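Side-chain contacts in HigA antitoxin (Streptococcus pneumoniae TIGR4, PDB 6AF4), which serves as the antitoxin of a HigBA toxin-antitoxin pair and probably binds DNA through a helix-turn-helix domain: residues H[30-35]-H[62-67]; H[75-80]-H[84-89]. All coordinates share one frame; numbering follows the deposited sequence.

Interaction 1 of 2, residues H[30-35]-H[62-67]; sequences VAIMSE and ARMETG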
loop_
_atom_site.group_PDB
_atom_site.type_symbol
_atom_site.label_atom_id
_atom_site.label_comp_id
_atom_site.label_asym_id
_atom_site.label_seq_id
_atom_site.Cartn_x
_atom_site.Cartn_y
_atom_site.Cartn_z
ATOM N N VAL H 30 1.999 4.690 10.997
ATOM C CA VAL H 30 1.241 5.065 12.184
ATOM C C VAL H 30 -0.258 5.038 11.895
ATOM O O VAL H 30 -1.053 4.740 12.783
ATOM C CB VAL H 30 1.645 6.465 12.733
ATOM C CG1 VAL H 30 3.153 6.550 12.930
ATOM C CG2 VAL H 30 1.158 7.582 11.826
ATOM N N ALA H 31 -0.639 5.326 10.650
ATOM C CA ALA H 31 -2.047 5.316 10.260
ATOM C C ALA H 31 -2.608 3.901 10.338
ATOM O O ALA H 31 -3.748 3.690 10.756
ATOM C CB ALA H 31 -2.217 5.881 8.860
ATOM N N ILE H 32 -1.789 2.936 9.935
ATOM C CA ILE H 32 -2.143 1.525 10.017
ATOM C C ILE H 32 -2.135 1.044 11.466
ATOM O O ILE H 32 -3.052 0.347 11.903
ATOM C CB ILE H 32 -1.179 0.666 9.177
ATOM C CG1 ILE H 32 -1.408 0.923 7.687
ATOM C CG2 ILE H 32 -1.350 -0.806 9.492
ATOM C CD1 ILE H 32 -0.338 0.336 6.807
ATOM N N MET H 33 -1.097 1.418 12.207
ATOM C CA MET H 33 -1.027 1.104 13.629
ATOM C C MET H 33 -2.229 1.686 14.362
ATOM O O MET H 33 -2.796 1.042 15.240
ATOM C CB MET H 33 0.272 1.632 14.245
ATOM C CG MET H 33 1.482 0.736 14.035
ATOM S SD MET H 33 2.982 1.380 14.814
ATOM C CE MET H 33 3.627 2.426 13.514
ATOM N N SER H 34 -2.615 2.904 13.987
ATOM C CA SER H 34 -3.748 3.584 14.608
ATOM C C SER H 34 -5.045 2.804 14.448
ATOM O O SER H 34 -5.776 2.598 15.417
ATOM C CB SER H 34 -3.921 4.985 14.024
ATOM O OG SER H 34 -2.855 5.831 14.413
ATOM N N GLU H 35 -5.326 2.376 13.220
ATOM C CA GLU H 35 -6.542 1.625 12.930
ATOM C C GLU H 35 -6.623 0.356 13.773
ATOM O O GLU H 35 -7.680 0.026 14.308
ATOM C CB GLU H 35 -6.618 1.275 11.443
ATOM C CG GLU H 35 -6.777 2.478 10.523
ATOM C CD GLU H 35 -8.068 3.244 10.763
ATOM O OE1 GLU H 35 -9.032 2.650 11.292
ATOM O OE2 GLU H 35 -8.117 4.445 10.417
ATOM N N ALA H 62 0.060 -9.284 12.748
ATOM C CA ALA H 62 0.991 -8.881 13.799
ATOM C C ALA H 62 2.163 -8.092 13.223
ATOM O O ALA H 62 2.492 -7.009 13.711
ATOM C CB ALA H 62 1.494 -10.098 14.559
ATOM N N ARG H 63 2.789 -8.640 12.185
ATOM C CA ARG H 63 3.904 -7.973 11.521
ATOM C C ARG H 63 3.448 -6.731 10.769
ATOM O O ARG H 63 4.235 -5.827 10.517
ATOM C CB ARG H 63 4.607 -8.920 10.550
ATOM C CG ARG H 63 5.265 -10.116 11.199
ATOM C CD ARG H 63 5.825 -11.040 10.137
ATOM N NE ARG H 63 5.293 -10.714 8.816
ATOM C CZ ARG H 63 4.716 -11.594 8.006
ATOM N NH1 ARG H 63 4.591 -12.860 8.381
ATOM N NH2 ARG H 63 4.259 -11.208 6.822
ATOM N N MET H 64 2.179 -6.699 10.392
ATOM C CA MET H 64 1.636 -5.532 9.715
ATOM C C MET H 64 1.570 -4.355 10.682
ATOM O O MET H 64 1.681 -3.197 10.283
ATOM C CB MET H 64 0.256 -5.840 9.145
ATOM C CG MET H 64 -0.409 -4.666 8.467
ATOM S SD MET H 64 -2.084 -5.069 7.965
ATOM C CE MET H 64 -2.674 -3.464 7.437
ATOM N N GLU H 65 1.384 -4.664 11.961
ATOM C CA GLU H 65 1.362 -3.638 12.994
ATOM C C GLU H 65 2.775 -3.190 13.357
ATOM O O GLU H 65 3.042 -1.997 13.480
ATOM C CB GLU H 65 0.633 -4.144 14.237
ATOM C CG GLU H 65 0.315 -3.048 15.233
ATOM C CD GLU H 65 -0.403 -3.564 16.456
ATOM O OE1 GLU H 65 -0.924 -4.698 16.407
ATOM O OE2 GLU H 65 -0.442 -2.839 17.469
ATOM N N THR H 66 3.681 -4.148 13.527
ATOM C CA THR H 66 5.065 -3.813 13.829
ATOM C C THR H 66 5.828 -3.722 12.516
ATOM O O THR H 66 6.133 -4.735 11.891
ATOM C CB THR H 66 5.715 -4.853 14.761
ATOM O OG1 THR H 66 6.001 -6.050 14.026
ATOM C CG2 THR H 66 4.785 -5.177 15.926
ATOM N N GLY H 67 6.203 -2.503 12.149
ATOM C CA GLY H 67 6.490 -2.165 10.765
ATOM C C GLY H 67 7.804 -2.653 10.190
ATOM O O GLY H 67 8.242 -2.162 9.148
#

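Interaction 2 of 2, residues H[75-80]-H[84-89]; sequences TVLKVL and GKTLAV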
loop_
_atom_site.group_PDB
_atom_site.type_symbol
_atom_site.label_atom_id
_atom_site.label_comp_id
_atom_site.label_asym_id
_atom_site.label_seq_id
_atom_site.Cartn_x
_atom_site.Cartn_y
_atom_site.Cartn_z
ATOM N N THR H 75 -3.043 -7.457 1.492
ATOM C CA THR H 75 -3.321 -7.739 2.890
ATOM C C THR H 75 -3.779 -6.481 3.622
ATOM O O THR H 75 -4.703 -6.532 4.435
ATOM C CB THR H 75 -2.080 -8.314 3.593
ATOM O OG1 THR H 75 -1.047 -7.321 3.625
ATOM C CG2 THR H 75 -1.569 -9.536 2.848
ATOM N N VAL H 76 -3.131 -5.356 3.331
ATOM C CA VAL H 76 -3.487 -4.077 3.938
ATOM C C VAL H 76 -4.924 -3.700 3.604
ATOM O O VAL H 76 -5.693 -3.312 4.483
ATOM C CB VAL H 76 -2.549 -2.938 3.472
ATOM C CG1 VAL H 76 -3.008 -1.598 4.037
ATOM C CG2 VAL H 76 -1.123 -3.223 3.884
ATOM N N LEU H 77 -5.278 -3.823 2.327
ATOM C CA LEU H 77 -6.628 -3.516 1.866
ATOM C C LEU H 77 -7.667 -4.436 2.502
ATOM O O LEU H 77 -8.789 -4.013 2.777
ATOM C CB LEU H 77 -6.704 -3.613 0.339
ATOM C CG LEU H 77 -5.972 -2.531 -0.459
ATOM C CD1 LEU H 77 -5.838 -2.935 -1.922
ATOM C CD2 LEU H 77 -6.686 -1.195 -0.334
ATOM N N LYS H 78 -7.289 -5.691 2.734
ATOM C CA LYS H 78 -8.170 -6.657 3.385
ATOM C C LYS H 78 -8.430 -6.285 4.840
ATOM O O LYS H 78 -9.580 -6.233 5.284
ATOM C CB LYS H 78 -7.577 -8.067 3.319
ATOM C CG LYS H 78 -7.721 -8.761 1.973
ATOM C CD LYS H 78 -7.319 -10.225 2.080
ATOM C CE LYS H 78 -7.180 -10.871 0.711
ATOM N NZ LYS H 78 -6.778 -12.302 0.823
ATOM N N VAL H 79 -7.354 -6.037 5.580
ATOM C CA VAL H 79 -7.458 -5.685 6.991
ATOM C C VAL H 79 -8.233 -4.383 7.178
ATOM O O VAL H 79 -9.093 -4.285 8.056
ATOM C CB VAL H 79 -6.067 -5.556 7.638
ATOM C CG1 VAL H 79 -6.184 -5.017 9.055
ATOM C CG2 VAL H 79 -5.354 -6.902 7.629
ATOM N N LEU H 80 -7.940 -3.392 6.341
ATOM C CA LEU H 80 -8.625 -2.103 6.414
ATOM C C LEU H 80 -10.117 -2.227 6.106
ATOM O O LEU H 80 -10.941 -1.548 6.719
ATOM C CB LEU H 80 -7.978 -1.098 5.456
ATOM C CG LEU H 80 -6.607 -0.544 5.853
ATOM C CD1 LEU H 80 -6.083 0.402 4.783
ATOM C CD2 LEU H 80 -6.673 0.153 7.203
ATOM N N GLY H 84 -13.549 -0.833 7.990
ATOM C CA GLY H 84 -14.329 0.218 7.366
ATOM C C GLY H 84 -13.505 1.261 6.640
ATOM O O GLY H 84 -14.028 2.305 6.251
ATOM N N LYS H 85 -12.216 0.990 6.457
ATOM C CA LYS H 85 -11.362 1.893 5.690
ATOM C C LYS H 85 -10.732 1.191 4.491
ATOM O O LYS H 85 -10.901 -0.018 4.311
ATOM C CB LYS H 85 -10.261 2.482 6.576
ATOM C CG LYS H 85 -10.689 3.680 7.409
ATOM C CD LYS H 85 -11.277 3.261 8.742
ATOM C CE LYS H 85 -11.577 4.475 9.603
ATOM N NZ LYS H 85 -11.916 4.096 11.003
ATOM N N THR H 86 -10.001 1.958 3.684
ATOM C CA THR H 86 -9.276 1.435 2.527
ATOM C C THR H 86 -8.359 2.569 2.031
ATOM O O THR H 86 -8.422 3.681 2.555
ATOM C CB THR H 86 -10.294 0.886 1.451
ATOM O OG1 THR H 86 -10.562 -0.495 1.728
ATOM C CG2 THR H 86 -9.821 0.997 0.003
ATOM N N LEU H 87 -7.507 2.297 1.046
ATOM C CA LEU H 87 -6.573 3.279 0.517
ATOM C C LEU H 87 -7.073 3.906 -0.778
ATOM O O LEU H 87 -7.763 3.259 -1.565
ATOM C CB LEU H 87 -5.209 2.634 0.281
ATOM C CG LEU H 87 -4.520 2.061 1.517
ATOM C CD1 LEU H 87 -3.276 1.285 1.120
ATOM C CD2 LEU H 87 -4.175 3.181 2.486
ATOM N N ALA H 88 -6.735 5.176 -0.980
ATOM C CA ALA H 88 -7.040 5.870 -2.226
ATOM C C ALA H 88 -5.798 6.576 -2.754
ATOM O O ALA H 88 -4.914 6.948 -1.982
ATOM C CB ALA H 88 -8.170 6.865 -2.022
ATOM N N VAL H 89 -5.724 6.758 -4.067
ATOM C CA VAL H 89 -4.619 7.508 -4.648
ATOM C C VAL H 89 -4.946 8.997 -4.652
ATOM O O VAL H 89 -5.878 9.438 -5.326
ATOM C CB VAL H 89 -4.307 7.052 -6.082
ATOM C CG1 VAL H 89 -3.263 7.966 -6.709
ATOM C CG2 VAL H 89 -3.839 5.605 -6.086
#

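Interaction 1 of 2, residues H[30-35]-H[62-67]
Ile32 and Met33, neighbours on the long helix 20-40, meet Met64 and Glu65 at the C-terminal end of helix 58-65, a helix of the XRE-family helix-turn-helix domain. The two helices come together as two separate side-chain pairs, both buried, with Met33 and Glu65 closest in backbone at 5.3 Å between CA atoms. In the first pair, Ile32 sends its CB toward the opposite helix. A chi1 of -70° sets CG1 beside the backbone N and leaves CG2 anti to it, and this CG2 methyl is the branch that touches Met64. The Met64 chain is extended throughout, so that although its CB does not point at helix 20-40, its terminal methyl CE comes up to Ile32 CG2 at 3.6 Å. The chains cross at about a right angle, and Met64 CG also brushes the same methyl at 4.1 Å. This is the apolar pair of the contact.

In the second pair, Met33 crosses Glu65 at about a right angle. Met33 CG lies first on the backbone O of Glu65, at 3.2 Å, and then against Glu65 CG at 4.1 Å. Glu65 carries its carboxylate past Met33 to a salt bridge with Arg40; an aromatic side chain on the chain of another protein also hydrogen-bonds to it. Met33 packs on an aromatic side chain of that protein too.

Against these two packed pairs stands the loose side at Thr66 and Gly67. Thr66 is the first residue to leave helical geometry, and its side chain turns away from helix 20-40 on an exposed side where the two segments barely touch. Back in the packed part, Met33 SD lies 3.6 Å from the backbone O of Glu65.

Interaction 2 of 2, residues H[75-80]-H[84-89]
Leu80 of helix 73-82 lies against the start of strand 85-91 and contributes the largest buried area of any residue here. Starting at the backbone, Leu80 CB rests over the peptide that leaves Lys85, meeting Lys85 O first, at 3.3 Å. CG stands anti to Leu80's own carbonyl carbon (chi1 -73°), and from it the two methyls diverge. CD1 lies against both Thr86 CA and Leu87 CG, 4.0 Å from each, and here the two leucines cross at about a right angle. CD2 takes the other direction and passes Lys85 CB at 4.3 Å.

The preceding turn of the helix extends this apolar surface. Leu77 brings its CD2 methyl to Thr86 CG2 at 3.8 Å and also reaches the CB of Leu87, while one turn back from Leu80 the CG1 methyl of Val76 meets Leu87 CD1 at 4.1 Å. Leu87 is therefore held by three helix residues, each at a different part of its side chain. Thr86 presents its methyl to Leu77 and turns its hydroxyl back to donate to Lys85 O (OG1 to O, 2.6 Å).

Polar closure comes from the backbone. Lys85 N donates to Leu80 O at 2.9 Å, with an N-H...O angle of 153° and the donor above the carbonyl plane. Gly84, with positive phi, makes the reversal, and the strand then runs back along the helix at 141° to it. In the second subunit an antiparallel strand pairs with residues 85-89. The whole is a helix terminated by a Schellman motif and continued into a beta strand that builds a sheet across the dimer interface.

Overall arrangement
Interaction 1 precedes interaction 2 in the chain, and their centres lie about 12 Å apart. Helix 73-82 is shared ground: besides facing its strand, it receives Met64, whose CE approaches Val76 CA at 3.6 Å and whose SD sits 3.8 Å from Val79 CG2. A second connection runs from helix 20-40, where Glu35 CG packs on Leu80 CD2 at 4.1 Å and Glu35 OE1 forms a weak ion pair with Lys85 NZ. Both contacts also reach the second subunit, Ile32 packing on Leu73 of that chain and Leu87 on its counterpart there, whereas residues 30-35 and 62-67 additionally border the chain of another protein.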